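Local coordinates for protein kinectin 1 (Kinesin receptor) (Legionella pneumophila, PDB 4MU6) that is of unknown molecular function but is an effector protein of this pathogen, with an N-terminal domain built as a long, largely helical coiled coil, at residues Glu90-Asp94 against Arg193-Arg197; Leu101-Leu105 against Asn183-Leu187; Tyr73-Glu79 against Thr224-Asn229; Ile108-Ile112 against Leu176-Glu180. One frame throughout, in Å; residues are numbered along the deposited sequence.

Contact 1 (Glu90-Asp94 against Arg193-Arg197); sequences EALKD and RASVR
Arg193 and Arg197 reach across from one helix to Asp94 and Glu90 on the other, and the four side chains join in one salt-bridge network. The bridge between Arg193 and Asp94 is two-pronged: the guanidinium comes side-on, NE to Asp94 OD2 at 2.9 Å and NH2 to Asp94 OD1 at 2.8 Å. The NE bond uses the syn lone pair of OD2, whereas NH2 meets OD1 from above the carboxylate plane. Arg197 contributes a single nitrogen to two acids, with NH1 donating to Glu90 OE1 at 2.8 Å and to Asp94 OD2 at 3.1 Å. Glu90 extends fully, CG anti to the backbone N (chi1 179°), which carries its carboxylate across to the second helix.

Van der Waals packing accompanies the charges. The guanidinium of Arg197 lies flat between the two backbones: Ala91 CA sits over the centre of one face, 3.6 Å above the plane, and on the opposite face are Arg193 O and Ala194 CA of its own helix. Ala91 CB touches Arg197 NE at 3.5 Å.

The helices run nearly antiparallel, at 154°, with axes 10.8 Å apart, and the acids lie within the predicted coiled coil 68-95. Four bonds on two acids pin both guanidinium groups, the shared Asp94 OD2 ties them into one network, and the gathered positive charge would probably favour the carboxylate forms of Glu90 and Asp94.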
loop_
_atom_site.group_PDB
_atom_site.type_symbol
_atom_site.label_atom_id
_atom_site.label_comp_id
_atom_site.label_asym_id
_atom_site.label_seq_id
_atom_site.Cartn_x
_atom_site.Cartn_y
_atom_site.Cartn_z
ATOM N N GLU A 90 9.585 -4.726 -25.944
ATOM C CA GLU A 90 9.791 -3.517 -26.729
ATOM C C GLU A 90 11.277 -3.356 -27.035
ATOM O O GLU A 90 11.649 -2.990 -28.142
ATOM C CB GLU A 90 9.246 -2.272 -26.014
ATOM C CG GLU A 90 9.483 -0.981 -26.807
ATOM C CD GLU A 90 9.068 0.294 -26.069
ATOM O OE1 GLU A 90 9.660 0.605 -25.004
ATOM O OE2 GLU A 90 8.157 0.998 -26.574
ATOM N N ALA A 91 12.111 -3.644 -26.040
ATOM C CA ALA A 91 13.564 -3.621 -26.174
ATOM C C ALA A 91 14.072 -4.538 -27.291
ATOM O O ALA A 91 14.975 -4.167 -28.049
ATOM C CB ALA A 91 14.224 -4.004 -24.835
ATOM N N LEU A 92 13.502 -5.736 -27.382
ATOM C CA LEU A 92 13.904 -6.688 -28.407
ATOM C C LEU A 92 13.522 -6.176 -29.789
ATOM O O LEU A 92 14.299 -6.255 -30.743
ATOM C CB LEU A 92 13.257 -8.041 -28.166
ATOM C CG LEU A 92 13.497 -9.051 -29.284
ATOM C CD1 LEU A 92 14.961 -9.418 -29.352
ATOM C CD2 LEU A 92 12.649 -10.284 -29.076
ATOM N N LYS A 93 12.312 -5.646 -29.877
ATOM C CA LYS A 93 11.810 -5.068 -31.107
ATOM C C LYS A 93 12.685 -3.895 -31.570
ATOM O O LYS A 93 13.048 -3.808 -32.750
ATOM C CB LYS A 93 10.362 -4.621 -30.896
ATOM C CG LYS A 93 9.679 -4.063 -32.117
ATOM C CD LYS A 93 8.233 -3.659 -31.792
ATOM C CE LYS A 93 7.440 -4.809 -31.164
ATOM N NZ LYS A 93 6.757 -5.657 -32.186
ATOM N N ASP A 94 13.031 -3.007 -30.640
ATOM C CA ASP A 94 13.873 -1.857 -30.957
ATOM C C ASP A 94 15.289 -2.285 -31.328
ATOM O O ASP A 94 15.918 -1.678 -32.193
ATOM C CB ASP A 94 13.885 -0.839 -29.808
ATOM C CG ASP A 94 12.653 0.079 -29.822
ATOM O OD1 ASP A 94 11.865 0.012 -30.798
ATOM O OD2 ASP A 94 12.472 0.871 -28.865
ATOM N N ARG A 193 13.184 5.862 -26.297
ATOM C CA ARG A 193 12.444 4.758 -25.711
ATOM C C ARG A 193 13.357 3.888 -24.854
ATOM O O ARG A 193 12.910 3.322 -23.858
ATOM C CB ARG A 193 11.727 3.926 -26.773
ATOM C CG ARG A 193 10.565 4.660 -27.450
ATOM C CD ARG A 193 9.719 3.708 -28.279
ATOM N NE ARG A 193 10.495 3.011 -29.305
ATOM C CZ ARG A 193 10.646 3.440 -30.552
ATOM N NH1 ARG A 193 10.089 4.580 -30.941
ATOM N NH2 ARG A 193 11.363 2.733 -31.414
ATOM N N ALA A 194 14.630 3.795 -25.231
ATOM C CA ALA A 194 15.609 3.063 -24.424
ATOM C C ALA A 194 15.795 3.723 -23.061
ATOM O O ALA A 194 15.836 3.053 -22.031
ATOM C CB ALA A 194 16.949 2.966 -25.151
ATOM N N SER A 195 15.899 5.046 -23.061
ATOM C CA SER A 195 16.091 5.784 -21.819
ATOM C C SER A 195 14.928 5.609 -20.868
ATOM O O SER A 195 15.113 5.540 -19.649
ATOM C CB SER A 195 16.304 7.264 -22.116
ATOM O OG SER A 195 17.571 7.450 -22.732
ATOM N N VAL A 196 13.724 5.541 -21.427
ATOM C CA VAL A 196 12.536 5.346 -20.622
ATOM C C VAL A 196 12.571 3.958 -19.973
ATOM O O VAL A 196 12.355 3.837 -18.763
ATOM C CB VAL A 196 11.254 5.547 -21.444
ATOM C CG1 VAL A 196 10.057 4.960 -20.735
ATOM C CG2 VAL A 196 11.051 7.044 -21.757
ATOM N N ARG A 197 12.845 2.924 -20.770
ATOM C CA ARG A 197 12.957 1.566 -20.231
ATOM C C ARG A 197 14.013 1.471 -19.140
ATOM O O ARG A 197 13.861 0.715 -18.187
ATOM C CB ARG A 197 13.258 0.540 -21.334
ATOM C CG ARG A 197 12.070 0.296 -22.262
ATOM C CD ARG A 197 12.327 -0.857 -23.225
ATOM N NE ARG A 197 13.514 -0.642 -24.050
ATOM C CZ ARG A 197 13.498 -0.065 -25.251
ATOM N NH1 ARG A 197 12.354 0.355 -25.770
ATOM N NH2 ARG A 197 14.626 0.075 -25.937
HETATM O O HOH W 1 9.932 2.907 -24.117
#

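Contact 2 (Leu101-Leu105 against Asn183-Leu187)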
loop_
_atom_site.group_PDB
_atom_site.type_symbol
_atom_site.label_atom_id
_atom_site.label_comp_id
_atom_site.label_asym_id
_atom_site.label_seq_id
_atom_site.Cartn_x
_atom_site.Cartn_y
_atom_site.Cartn_z
ATOM N N LEU A 101 17.857 -0.266 -39.390
ATOM C CA LEU A 101 18.021 1.147 -39.722
ATOM C C LEU A 101 19.490 1.479 -39.930
ATOM O O LEU A 101 19.843 2.261 -40.813
ATOM C CB LEU A 101 17.457 2.038 -38.622
ATOM C CG LEU A 101 15.942 2.034 -38.421
ATOM C CD1 LEU A 101 15.639 2.755 -37.138
ATOM C CD2 LEU A 101 15.220 2.696 -39.605
ATOM N N THR A 102 20.339 0.866 -39.118
ATOM C CA THR A 102 21.758 1.173 -39.138
ATOM C C THR A 102 22.409 0.485 -40.317
ATOM O O THR A 102 23.308 1.031 -40.933
ATOM C CB THR A 102 22.422 0.729 -37.836
ATOM O OG1 THR A 102 21.807 1.424 -36.740
ATOM C CG2 THR A 102 23.917 1.022 -37.849
ATOM N N ARG A 103 21.943 -0.718 -40.632
ATOM C CA ARG A 103 22.453 -1.424 -41.788
ATOM C C ARG A 103 22.119 -0.611 -43.038
ATOM O O ARG A 103 22.965 -0.441 -43.911
ATOM C CB ARG A 103 21.869 -2.838 -41.853
ATOM C CG ARG A 103 22.254 -3.641 -43.081
ATOM C CD ARG A 103 21.674 -5.050 -43.015
ATOM N NE ARG A 103 22.128 -5.743 -41.811
ATOM C CZ ARG A 103 21.328 -6.205 -40.856
ATOM N NH1 ARG A 103 20.005 -6.081 -40.957
ATOM N NH2 ARG A 103 21.851 -6.811 -39.804
ATOM N N GLU A 104 20.906 -0.065 -43.112
ATOM C CA GLU A 104 20.549 0.760 -44.269
ATOM C C GLU A 104 21.372 2.054 -44.349
ATOM O O GLU A 104 21.905 2.407 -45.410
ATOM C CB GLU A 104 19.057 1.077 -44.273
ATOM C CG GLU A 104 18.628 1.917 -45.466
ATOM C CD GLU A 104 17.124 1.906 -45.664
ATOM O OE1 GLU A 104 16.390 1.841 -44.650
ATOM O OE2 GLU A 104 16.680 1.939 -46.835
ATOM N N LEU A 105 21.491 2.742 -43.217
ATOM C CA LEU A 105 22.273 3.975 -43.127
ATOM C C LEU A 105 23.713 3.815 -43.598
ATOM O O LEU A 105 24.245 4.693 -44.278
ATOM C CB LEU A 105 22.286 4.497 -41.694
ATOM C CG LEU A 105 21.233 5.523 -41.289
ATOM C CD1 LEU A 105 21.506 5.978 -39.874
ATOM C CD2 LEU A 105 21.235 6.711 -42.234
ATOM N N ASN A 183 15.804 7.716 -41.182
ATOM C CA ASN A 183 16.407 6.676 -40.366
ATOM C C ASN A 183 17.112 7.282 -39.168
ATOM O O ASN A 183 17.103 6.718 -38.082
ATOM C CB ASN A 183 17.345 5.790 -41.183
ATOM C CG ASN A 183 16.595 4.899 -42.142
ATOM O OD1 ASN A 183 15.399 5.099 -42.378
ATOM N ND2 ASN A 183 17.291 3.913 -42.713
ATOM N N LYS A 184 17.700 8.457 -39.343
ATOM C CA LYS A 184 18.329 9.095 -38.199
ATOM C C LYS A 184 17.312 9.507 -37.140
ATOM O O LYS A 184 17.564 9.330 -35.954
ATOM C CB LYS A 184 19.224 10.253 -38.613
ATOM C CG LYS A 184 20.636 9.797 -38.942
ATOM C CD LYS A 184 21.592 10.971 -39.005
ATOM C CE LYS A 184 21.698 11.510 -40.396
ATOM N NZ LYS A 184 22.532 12.743 -40.432
ATOM N N ILE A 185 16.166 10.034 -37.567
ATOM C CA ILE A 185 15.101 10.378 -36.627
ATOM C C ILE A 185 14.628 9.133 -35.868
ATOM O O ILE A 185 14.446 9.174 -34.655
ATOM C CB ILE A 185 13.933 11.091 -37.344
ATOM C CG1 ILE A 185 14.377 12.491 -37.778
ATOM C CG2 ILE A 185 12.684 11.174 -36.452
ATOM C CD1 ILE A 185 13.474 13.150 -38.808
ATOM N N LYS A 186 14.474 8.020 -36.579
ATOM C CA LYS A 186 13.976 6.790 -35.963
ATOM C C LYS A 186 15.011 6.224 -35.005
ATOM O O LYS A 186 14.678 5.512 -34.066
ATOM C CB LYS A 186 13.651 5.747 -37.041
ATOM C CG LYS A 186 12.272 5.860 -37.658
ATOM C CD LYS A 186 12.224 5.143 -38.993
ATOM C CE LYS A 186 10.834 5.197 -39.625
ATOM N NZ LYS A 186 10.893 4.795 -41.066
ATOM N N LEU A 187 16.278 6.520 -35.269
ATOM C CA LEU A 187 17.326 6.061 -34.396
ATOM C C LEU A 187 17.290 6.883 -33.120
ATOM O O LEU A 187 17.484 6.345 -32.038
ATOM C CB LEU A 187 18.688 6.121 -35.074
ATOM C CG LEU A 187 18.968 4.993 -36.074
ATOM C CD1 LEU A 187 20.352 5.182 -36.666
ATOM C CD2 LEU A 187 18.856 3.623 -35.415
#
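Leu101 packs against Asn183, Lys186 and Leu187, and its side chain can be followed outward atom by atom. Its CB lies 3.8 Å from Leu187 CD2. Beyond CG the two methyls diverge: CD1 presses on Lys186 CB at 3.6 Å and also on Leu187 CD2, while CD2 rests on the amide carbon of Asn183, with CD2 to CG at 3.6 Å. The leucine also touches Ile190. It therefore fills a hole of four residues, Asn183, Lys186, Leu187 and Ile190, spaced as in knobs-into-holes packing, the hallmark of a coiled coil. The helices here, parts of 43-105 and 158-217, run antiparallel at 148°.

One turn on, Leu105 and Leu187 reach toward each other tip to tip, CD1 to CD1 at 3.5 Å, and Leu105 slides past Asn183, its CG 3.9 Å from Asn183 CB. Asn183 itself stands among these leucines with CG anti to its carbonyl carbon (chi1 -71°), which turns the amide to the flank of the interface where Glu104 waits. Its ND2 donates a nearly straight bond to Glu104 OE1 at 3.0 Å, lying in the amide plane but 45° above the carboxylate plane. The other end of the buried amide, OD1, accepts from Gln179 NE2 one turn earlier on the same helix.

Contact 3 (Tyr73-Glu79 against Thr224-Asn229); sequences YKAQLAE and TLSGKN
Gln76 turns its carboxamide so that Asn229 and Ser226 approach OE1 from opposite faces of the plane. Asn229 ND2 comes from above one face at 2.8 Å, and Ser226 N reaches OE1 from the other, also at 2.8 Å; both bonds are nearly straight, though neither follows a lone pair. The two amides stand 63° apart, and Asn229 keeps Gln76 OE1 in its own amide plane. Glu79 OE1 takes the second hydrogen of Asn229 ND2 at 3.0 Å, on its syn side but somewhat out of the carboxylate plane, with carboxylate and amide planes 85° apart. The Tyr73 ring meets Thr224 OG1 obliquely; that hydroxyl is bonded to Ile221 O, the tyrosine's to Asn215, and the ring packs on Tyr214.

With CG anti to the backbone N (chi1 -177°) and a bend at chi2, Gln76 brings OE1 between Ser226 N and Asn229 ND2, while CB touches Leu225 CD2 at 3.6 Å. Ser226 is the N-cap of helix 227-273, its OG accepting a weak bond from Asn229 N. One water donates to Tyr73 O and to Thr224 O.

Gln76 OE1 is buried and gripped by two donors, one of them the backbone NH at the helix N-cap, while its NE2 bonds Asp80. Such an arrangement fixes the rotation of the amide and probably polarises its carbonyl, joining the turn to the long helix through polar bonds.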
loop_
_atom_site.group_PDB
_atom_site.type_symbol
_atom_site.label_atom_id
_atom_site.label_comp_id
_atom_site.label_asym_id
_atom_site.label_seq_id
_atom_site.Cartn_x
_atom_site.Cartn_y
_atom_site.Cartn_z
ATOM N N TYR A 73 1.249 -5.244 -1.537
ATOM C CA TYR A 73 2.542 -5.806 -1.877
ATOM C C TYR A 73 2.427 -6.626 -3.146
ATOM O O TYR A 73 3.227 -6.462 -4.068
ATOM C CB TYR A 73 3.062 -6.681 -0.740
ATOM C CG TYR A 73 4.320 -7.470 -1.037
ATOM C CD1 TYR A 73 4.249 -8.742 -1.598
ATOM C CD2 TYR A 73 5.578 -6.963 -0.723
ATOM C CE1 TYR A 73 5.391 -9.486 -1.843
ATOM C CE2 TYR A 73 6.733 -7.704 -0.961
ATOM C CZ TYR A 73 6.621 -8.968 -1.518
ATOM O OH TYR A 73 7.744 -9.710 -1.782
ATOM N N LYS A 74 1.430 -7.507 -3.173
ATOM C CA LYS A 74 1.256 -8.479 -4.252
ATOM C C LYS A 74 0.816 -7.815 -5.554
ATOM O O LYS A 74 1.181 -8.258 -6.647
ATOM C CB LYS A 74 0.218 -9.536 -3.847
ATOM C CG LYS A 74 0.653 -10.476 -2.704
ATOM C CD LYS A 74 -0.528 -11.299 -2.174
ATOM C CE LYS A 74 -0.078 -12.357 -1.172
ATOM N NZ LYS A 74 -1.228 -13.048 -0.498
ATOM N N ALA A 75 0.001 -6.774 -5.426
ATOM C CA ALA A 75 -0.533 -6.088 -6.586
ATOM C C ALA A 75 0.615 -5.357 -7.275
ATOM O O ALA A 75 0.759 -5.425 -8.492
ATOM C CB ALA A 75 -1.636 -5.128 -6.176
ATOM N N GLN A 76 1.452 -4.686 -6.489
ATOM C CA GLN A 76 2.619 -4.008 -7.054
ATOM C C GLN A 76 3.606 -4.974 -7.695
ATOM O O GLN A 76 4.194 -4.657 -8.739
ATOM C CB GLN A 76 3.358 -3.175 -6.015
ATOM C CG GLN A 76 4.541 -2.405 -6.601
ATOM C CD GLN A 76 4.115 -1.183 -7.405
ATOM O OE1 GLN A 76 3.486 -0.264 -6.873
ATOM N NE2 GLN A 76 4.474 -1.159 -8.692
ATOM N N LEU A 77 3.818 -6.127 -7.059
ATOM C CA LEU A 77 4.726 -7.117 -7.623
ATOM C C LEU A 77 4.222 -7.543 -8.994
ATOM O O LEU A 77 4.965 -7.503 -9.973
ATOM C CB LEU A 77 4.917 -8.326 -6.706
ATOM C CG LEU A 77 6.031 -9.290 -7.154
ATOM C CD1 LEU A 77 7.383 -8.579 -7.360
ATOM C CD2 LEU A 77 6.197 -10.452 -6.178
ATOM N N ALA A 78 2.950 -7.919 -9.069
ATOM C CA ALA A 78 2.337 -8.271 -10.350
ATOM C C ALA A 78 2.434 -7.156 -11.426
ATOM O O ALA A 78 2.695 -7.443 -12.597
ATOM C CB ALA A 78 0.878 -8.715 -10.139
ATOM N N GLU A 79 2.230 -5.898 -11.033
ATOM C CA GLU A 79 2.357 -4.777 -11.973
ATOM C C GLU A 79 3.774 -4.720 -12.507
ATOM O O GLU A 79 3.993 -4.521 -13.700
ATOM C CB GLU A 79 2.056 -3.441 -11.290
ATOM C CG GLU A 79 0.650 -2.908 -11.447
ATOM C CD GLU A 79 0.472 -1.562 -10.761
ATOM O OE1 GLU A 79 0.169 -1.539 -9.545
ATOM O OE2 GLU A 79 0.650 -0.524 -11.434
ATOM N N THR A 224 8.161 -0.610 -1.214
ATOM C CA THR A 224 7.899 -1.600 -2.255
ATOM C C THR A 224 6.787 -1.144 -3.209
ATOM O O THR A 224 6.432 -1.866 -4.138
ATOM C CB THR A 224 7.516 -2.969 -1.673
ATOM O OG1 THR A 224 6.145 -2.946 -1.246
ATOM C CG2 THR A 224 8.421 -3.319 -0.482
ATOM N N LEU A 225 6.221 0.039 -2.972
ATOM C CA LEU A 225 5.091 0.500 -3.790
ATOM C C LEU A 225 5.409 1.786 -4.539
ATOM O O LEU A 225 6.204 2.602 -4.068
ATOM C CB LEU A 225 3.858 0.731 -2.916
ATOM C CG LEU A 225 3.532 -0.424 -1.967
ATOM C CD1 LEU A 225 2.499 0.014 -0.948
ATOM C CD2 LEU A 225 3.053 -1.636 -2.752
ATOM N N SER A 226 4.760 1.976 -5.686
ATOM C CA SER A 226 4.834 3.239 -6.411
ATOM C C SER A 226 4.099 4.268 -5.574
ATOM O O SER A 226 3.323 3.899 -4.694
ATOM C CB SER A 226 4.141 3.113 -7.762
ATOM O OG SER A 226 2.760 2.818 -7.568
ATOM N N GLY A 227 4.323 5.550 -5.858
ATOM C CA GLY A 227 3.704 6.619 -5.091
ATOM C C GLY A 227 2.185 6.528 -5.063
ATOM O O GLY A 227 1.551 6.740 -4.027
ATOM N N LYS A 228 1.609 6.200 -6.212
ATOM C CA LYS A 228 0.164 6.081 -6.348
ATOM C C LYS A 228 -0.375 4.922 -5.516
ATOM O O LYS A 228 -1.458 5.024 -4.935
ATOM C CB LYS A 228 -0.207 5.875 -7.809
ATOM C CG LYS A 228 -1.696 5.587 -8.030
ATOM C CD LYS A 228 -1.971 5.276 -9.497
ATOM C CE LYS A 228 -3.410 4.819 -9.711
ATOM N NZ LYS A 228 -3.704 4.659 -11.167
ATOM N N ASN A 229 0.382 3.826 -5.459
ATOM C CA ASN A 229 -0.019 2.673 -4.652
ATOM C C ASN A 229 0.149 2.863 -3.139
ATOM O O ASN A 229 -0.695 2.397 -2.362
ATOM C CB ASN A 229 0.636 1.380 -5.148
ATOM C CG ASN A 229 0.009 0.881 -6.441
ATOM O OD1 ASN A 229 -1.195 1.042 -6.652
ATOM N ND2 ASN A 229 0.817 0.277 -7.312
HETATM O O HOH W 2 5.652 -4.871 -3.835
HETATM O O HOH W 3 1.726 2.500 -10.346
#

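Contact 4 (Ile108-Ile112 against Leu176-Glu180)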
loop_
_atom_site.group_PDB
_atom_site.type_symbol
_atom_site.label_atom_id
_atom_site.label_comp_id
_atom_site.label_asym_id
_atom_site.label_seq_id
_atom_site.Cartn_x
_atom_site.Cartn_y
_atom_site.Cartn_z
ATOM N N ILE A 108 23.624 3.851 -47.520
ATOM C CA ILE A 108 23.115 5.010 -48.263
ATOM C C ILE A 108 24.182 5.882 -48.990
ATOM O O ILE A 108 23.976 6.257 -50.144
ATOM C CB ILE A 108 22.166 5.863 -47.388
ATOM C CG1 ILE A 108 20.936 5.038 -47.010
ATOM C CG2 ILE A 108 21.754 7.137 -48.110
ATOM C CD1 ILE A 108 19.911 5.787 -46.190
ATOM N N PRO A 109 25.316 6.201 -48.330
ATOM C CA PRO A 109 26.399 6.912 -49.034
ATOM C C PRO A 109 26.901 6.175 -50.273
ATOM O O PRO A 109 27.222 6.809 -51.273
ATOM C CB PRO A 109 27.512 6.968 -47.990
ATOM C CG PRO A 109 26.792 6.961 -46.700
ATOM C CD PRO A 109 25.602 6.082 -46.888
ATOM N N THR A 110 26.963 4.851 -50.211
ATOM C CA THR A 110 27.311 4.065 -51.393
ATOM C C THR A 110 26.278 4.223 -52.524
ATOM O O THR A 110 26.642 4.455 -53.681
ATOM C CB THR A 110 27.489 2.595 -51.034
ATOM O OG1 THR A 110 28.633 2.472 -50.187
ATOM C CG2 THR A 110 27.684 1.741 -52.282
ATOM N N GLN A 111 24.999 4.111 -52.176
ATOM C CA GLN A 111 23.912 4.253 -53.135
ATOM C C GLN A 111 23.945 5.625 -53.790
ATOM O O GLN A 111 23.858 5.735 -55.015
ATOM C CB GLN A 111 22.558 4.061 -52.449
ATOM C CG GLN A 111 22.282 2.629 -52.042
ATOM C CD GLN A 111 21.109 2.511 -51.078
ATOM O OE1 GLN A 111 21.180 2.941 -49.914
ATOM N NE2 GLN A 111 20.017 1.937 -51.564
ATOM N N ILE A 112 24.056 6.666 -52.968
ATOM C CA ILE A 112 24.121 8.019 -53.484
ATOM C C ILE A 112 25.273 8.178 -54.473
ATOM O O ILE A 112 25.089 8.725 -55.554
ATOM C CB ILE A 112 24.226 9.041 -52.352
ATOM C CG1 ILE A 112 22.868 9.156 -51.664
ATOM C CG2 ILE A 112 24.678 10.402 -52.906
ATOM C CD1 ILE A 112 22.915 9.821 -50.296
ATOM N N LEU A 176 16.932 8.942 -51.331
ATOM C CA LEU A 176 17.993 8.437 -50.475
ATOM C C LEU A 176 18.332 9.426 -49.370
ATOM O O LEU A 176 18.501 9.032 -48.214
ATOM C CB LEU A 176 19.233 8.107 -51.307
ATOM C CG LEU A 176 19.063 6.860 -52.180
ATOM C CD1 LEU A 176 20.099 6.823 -53.319
ATOM C CD2 LEU A 176 19.152 5.616 -51.314
ATOM N N PHE A 177 18.437 10.706 -49.721
ATOM C CA PHE A 177 18.723 11.736 -48.723
ATOM C C PHE A 177 17.594 11.825 -47.699
ATOM O O PHE A 177 17.857 12.031 -46.513
ATOM C CB PHE A 177 18.986 13.109 -49.358
ATOM C CG PHE A 177 20.427 13.310 -49.830
ATOM C CD1 PHE A 177 21.472 13.401 -48.918
ATOM C CD2 PHE A 177 20.723 13.431 -51.184
ATOM C CE1 PHE A 177 22.794 13.587 -49.350
ATOM C CE2 PHE A 177 22.045 13.626 -51.625
ATOM C CZ PHE A 177 23.074 13.703 -50.710
ATOM N N GLU A 178 16.348 11.677 -48.156
ATOM C CA GLU A 178 15.208 11.614 -47.243
ATOM C C GLU A 178 15.228 10.335 -46.401
ATOM O O GLU A 178 14.857 10.343 -45.222
ATOM C CB GLU A 178 13.888 11.692 -48.006
ATOM C CG GLU A 178 12.697 11.873 -47.086
ATOM C CD GLU A 178 11.367 11.890 -47.821
ATOM O OE1 GLU A 178 11.377 11.886 -49.072
ATOM O OE2 GLU A 178 10.315 11.906 -47.138
ATOM N N GLN A 179 15.650 9.234 -47.016
ATOM C CA GLN A 179 15.757 7.968 -46.308
ATOM C C GLN A 179 16.754 8.126 -45.168
ATOM O O GLN A 179 16.531 7.648 -44.040
ATOM C CB GLN A 179 16.218 6.856 -47.253
ATOM C CG GLN A 179 16.199 5.470 -46.625
ATOM C CD GLN A 179 14.779 4.958 -46.396
ATOM O OE1 GLN A 179 13.982 4.874 -47.330
ATOM N NE2 GLN A 179 14.460 4.615 -45.150
ATOM N N GLU A 180 17.850 8.823 -45.461
ATOM C CA GLU A 180 18.907 9.018 -44.476
ATOM C C GLU A 180 18.430 9.778 -43.235
ATOM O O GLU A 180 18.576 9.304 -42.106
ATOM C CB GLU A 180 20.102 9.732 -45.106
ATOM C CG GLU A 180 21.262 9.961 -44.148
ATOM C CD GLU A 180 22.511 10.488 -44.856
ATOM O OE1 GLU A 180 22.463 11.619 -45.389
ATOM O OE2 GLU A 180 23.534 9.767 -44.885
#
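Leu176 slides past Ile108 and Ile112 in the opposite direction, flank against flank, so that the three buried side chains overlap along their lengths. Ile112 CG1 lies 3.8 Å from Leu176 CB; the branch methyl of Ile108, CG2, lies over the Leu176 backbone, 3.8 Å from Leu176 O. Both isoleucines set CG1 anti to the carbonyl carbon (chi1 -63° in Ile108), and the extended second torsion then carries CD1 on across the gap. From Ile108 it lands crosswise on the stem of Gln179, CD1 to CG at 3.8 Å, and against the backbone of Glu180.

Ile112 uses the same atom differently. Its CD1 stands over the centre of the Phe177 ring, 3.9 Å from the centroid and only 11° from the ring normal, a CH-pi contact in which the methyl meets one face squarely. Although the first bond of Phe177 heads away from the other helix, its ring swings back to cover the edge of the interface.

On the other flank, Gln111 crosses Leu176 obliquely. The leucine's CD1 touches Gln111 CB, and its CD2 sits over one face of the carboxamide, 3.6 Å from Gln111 OE1, in van der Waals contact. No hydrogen bond joins the two segments.

With axes 10.2 Å apart and directions 169° from parallel, helices 108-127 and 158-217 pair as the two arms of an antiparallel helical hairpin, with the apolar side chains interlocking between them in the manner of a coiled coil.

How the contacts relate
Helix 158-217 is common to contacts 1, 2 and 4, pairing with helix 108-127 and, past the break in the opposite rod, with helix 43-105. Contacts 2 and 4 have centres 11 Å apart and touch by packing, Glu104 OE1 lying 3.4 Å from Gln179 NE2. Contact 1 is a surface contact made by charges; contacts 2 and 4 are partly buried and rely on leucine and isoleucine, with one polar bond across contact 2 and none across contact 4. Contact 3, also partly buried but centred about 7 Å from the chain's centre, instead joins helix 43-105 to the start of helix 227-273 through amide and backbone bonds.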